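Local coordinates for protein acidocalcisomal pyrophosphatase (Trypanosoma brucei brucei, PDB 5C5V) that probably hydrolyses inorganic pyrophosphate to phosphate with the help of magnesium ions, and carries an EF-hand region alongside its pyrophosphatase domain, at residues K7-L12 with S81-D86. Sequence-based numbering, arbitrary orientation.
Sequences KIMSRL and SMVSAD
In the helical, EF-hand-like N-terminal region, helix 3-14 meets helix 73-87 through I8, M9 and V83. The short segments 7-12 and 81-86 cross at 78°. Their axes are 9.9 Å apart at closest approach. V83, compact and branched at CB, points at the opposite helix. Its CG1 stands anti to the backbone N (chi1 173°) and serves both neighbours there: I8 CG2 comes within 3.8 Å of V83 CG1, and M9 SD lies 4.0 Å from the same methyl. CB of M9 does not point at segment 81-86, but the bend at chi2 (-57°) carries SD to V83, and the two side chains cross at about a right angle; a flexible thioether suits such a detour. M9 also packs on F64, W65 and W68 of helix 61-69, while V83 touches L36 of helix 26-36, placing the pair buried among helices 3-14, 26-36, 61-69 and 73-87, well away from the magnesium and imidodiphosphate sites. The CG1-CD1 arm of I8 is stretched out, and CD1 ends 4.3 Å from S84 OG, a loose van der Waals approach to the short side chain of the partly exposed serine. I8 further leans on F80 and F87.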
loop_
_atom_site.group_PDB
_atom_site.type_symbol
_atom_site.label_atom_id
_atom_site.label_comp_id
_atom_site.label_asym_id
_atom_site.label_seq_id
_atom_site.Cartn_x
_atom_site.Cartn_y
_atom_site.Cartn_z
ATOM N N LYS A 7 -12.040 -18.891 -35.474
ATOM C CA LYS A 7 -12.228 -18.430 -34.100
ATOM C C LYS A 7 -13.636 -17.891 -33.881
ATOM O O LYS A 7 -14.260 -18.155 -32.852
ATOM C CB LYS A 7 -11.189 -17.363 -33.750
ATOM C CG LYS A 7 -9.779 -17.914 -33.660
ATOM C CD LYS A 7 -8.849 -16.946 -32.960
ATOM C CE LYS A 7 -7.408 -17.429 -33.039
ATOM N NZ LYS A 7 -7.122 -18.501 -32.024
ATOM N N ILE A 8 -14.145 -17.168 -34.867
ATOM C CA ILE A 8 -15.531 -16.731 -34.851
ATOM C C ILE A 8 -16.470 -17.926 -34.697
ATOM O O ILE A 8 -17.391 -17.896 -33.884
ATOM C CB ILE A 8 -15.890 -15.951 -36.138
ATOM C CG1 ILE A 8 -15.148 -14.610 -36.158
ATOM C CG2 ILE A 8 -17.387 -15.750 -36.246
ATOM C CD1 ILE A 8 -15.408 -13.769 -37.370
ATOM N N MET A 9 -16.220 -18.987 -35.460
ATOM C CA MET A 9 -17.082 -20.163 -35.424
ATOM C C MET A 9 -16.890 -20.940 -34.133
ATOM O O MET A 9 -17.796 -21.617 -33.664
ATOM C CB MET A 9 -16.807 -21.079 -36.625
ATOM C CG MET A 9 -17.134 -20.454 -37.959
ATOM S SD MET A 9 -18.841 -19.909 -38.104
ATOM C CE MET A 9 -19.715 -21.460 -38.261
ATOM N N SER A 10 -15.692 -20.842 -33.572
ATOM C CA SER A 10 -15.392 -21.470 -32.293
ATOM C C SER A 10 -16.155 -20.808 -31.139
ATOM O O SER A 10 -16.640 -21.490 -30.242
ATOM C CB SER A 10 -13.895 -21.437 -32.039
ATOM O OG SER A 10 -13.590 -22.225 -30.914
ATOM N N ARG A 11 -16.260 -19.483 -31.160
ATOM C CA ARG A 11 -17.076 -18.773 -30.175
ATOM C C ARG A 11 -18.570 -19.034 -30.424
ATOM O O ARG A 11 -19.357 -19.151 -29.481
ATOM C CB ARG A 11 -16.784 -17.275 -30.199
ATOM C CG ARG A 11 -15.409 -16.916 -29.649
ATOM C CD ARG A 11 -15.236 -15.414 -29.493
ATOM N NE ARG A 11 -15.256 -14.733 -30.779
ATOM C CZ ARG A 11 -14.171 -14.498 -31.510
ATOM N NH1 ARG A 11 -12.977 -14.873 -31.065
ATOM N NH2 ARG A 11 -14.276 -13.874 -32.679
ATOM N N LEU A 12 -18.952 -19.157 -31.691
ATOM C CA LEU A 12 -20.315 -19.507 -32.034
ATOM C C LEU A 12 -20.681 -20.865 -31.435
ATOM O O LEU A 12 -21.769 -21.057 -30.893
ATOM C CB LEU A 12 -20.484 -19.535 -33.570
ATOM C CG LEU A 12 -21.773 -19.994 -34.263
ATOM C CD1 LEU A 12 -21.879 -21.495 -34.299
ATOM C CD2 LEU A 12 -22.991 -19.407 -33.602
ATOM N N SER A 81 -22.855 -13.466 -42.560
ATOM C CA SER A 81 -22.918 -12.047 -42.249
ATOM C C SER A 81 -23.593 -11.853 -40.896
ATOM O O SER A 81 -23.218 -10.969 -40.133
ATOM C CB SER A 81 -23.657 -11.276 -43.339
ATOM O OG SER A 81 -23.707 -9.902 -42.999
ATOM N N MET A 82 -24.600 -12.676 -40.608
ATOM C CA MET A 82 -25.243 -12.653 -39.299
ATOM C C MET A 82 -24.281 -13.146 -38.222
ATOM O O MET A 82 -24.094 -12.490 -37.206
ATOM C CB MET A 82 -26.517 -13.501 -39.297
ATOM C CG MET A 82 -27.099 -13.702 -37.894
ATOM S SD MET A 82 -28.374 -14.981 -37.800
ATOM C CE MET A 82 -27.565 -16.375 -38.586
ATOM N N VAL A 83 -23.656 -14.290 -38.477
ATOM C CA VAL A 83 -22.691 -14.881 -37.562
ATOM C C VAL A 83 -21.606 -13.881 -37.205
ATOM O O VAL A 83 -21.271 -13.695 -36.026
ATOM C CB VAL A 83 -22.024 -16.131 -38.167
ATOM C CG1 VAL A 83 -20.912 -16.620 -37.268
ATOM C CG2 VAL A 83 -23.051 -17.223 -38.405
ATOM N N SER A 84 -21.076 -13.218 -38.229
ATOM C CA SER A 84 -19.979 -12.278 -38.043
ATOM C C SER A 84 -20.389 -11.105 -37.166
ATOM O O SER A 84 -19.617 -10.650 -36.336
ATOM C CB SER A 84 -19.479 -11.770 -39.399
ATOM O OG SER A 84 -18.217 -11.139 -39.260
ATOM N N ALA A 85 -21.612 -10.625 -37.345
ATOM C CA ALA A 85 -22.112 -9.513 -36.541
ATOM C C ALA A 85 -22.225 -9.890 -35.056
ATOM O O ALA A 85 -21.945 -9.077 -34.169
ATOM C CB ALA A 85 -23.460 -9.055 -37.068
ATOM N N ASP A 86 -22.643 -11.124 -34.796
ATOM C CA ASP A 86 -22.903 -11.576 -33.443
ATOM C C ASP A 86 -21.649 -12.078 -32.725
ATOM O O ASP A 86 -21.537 -11.942 -31.517
ATOM C CB ASP A 86 -23.964 -12.677 -33.460
ATOM C CG ASP A 86 -25.346 -12.140 -33.721
ATOM O OD1 ASP A 86 -25.575 -10.949 -33.418
ATOM O OD2 ASP A 86 -26.209 -12.903 -34.206
#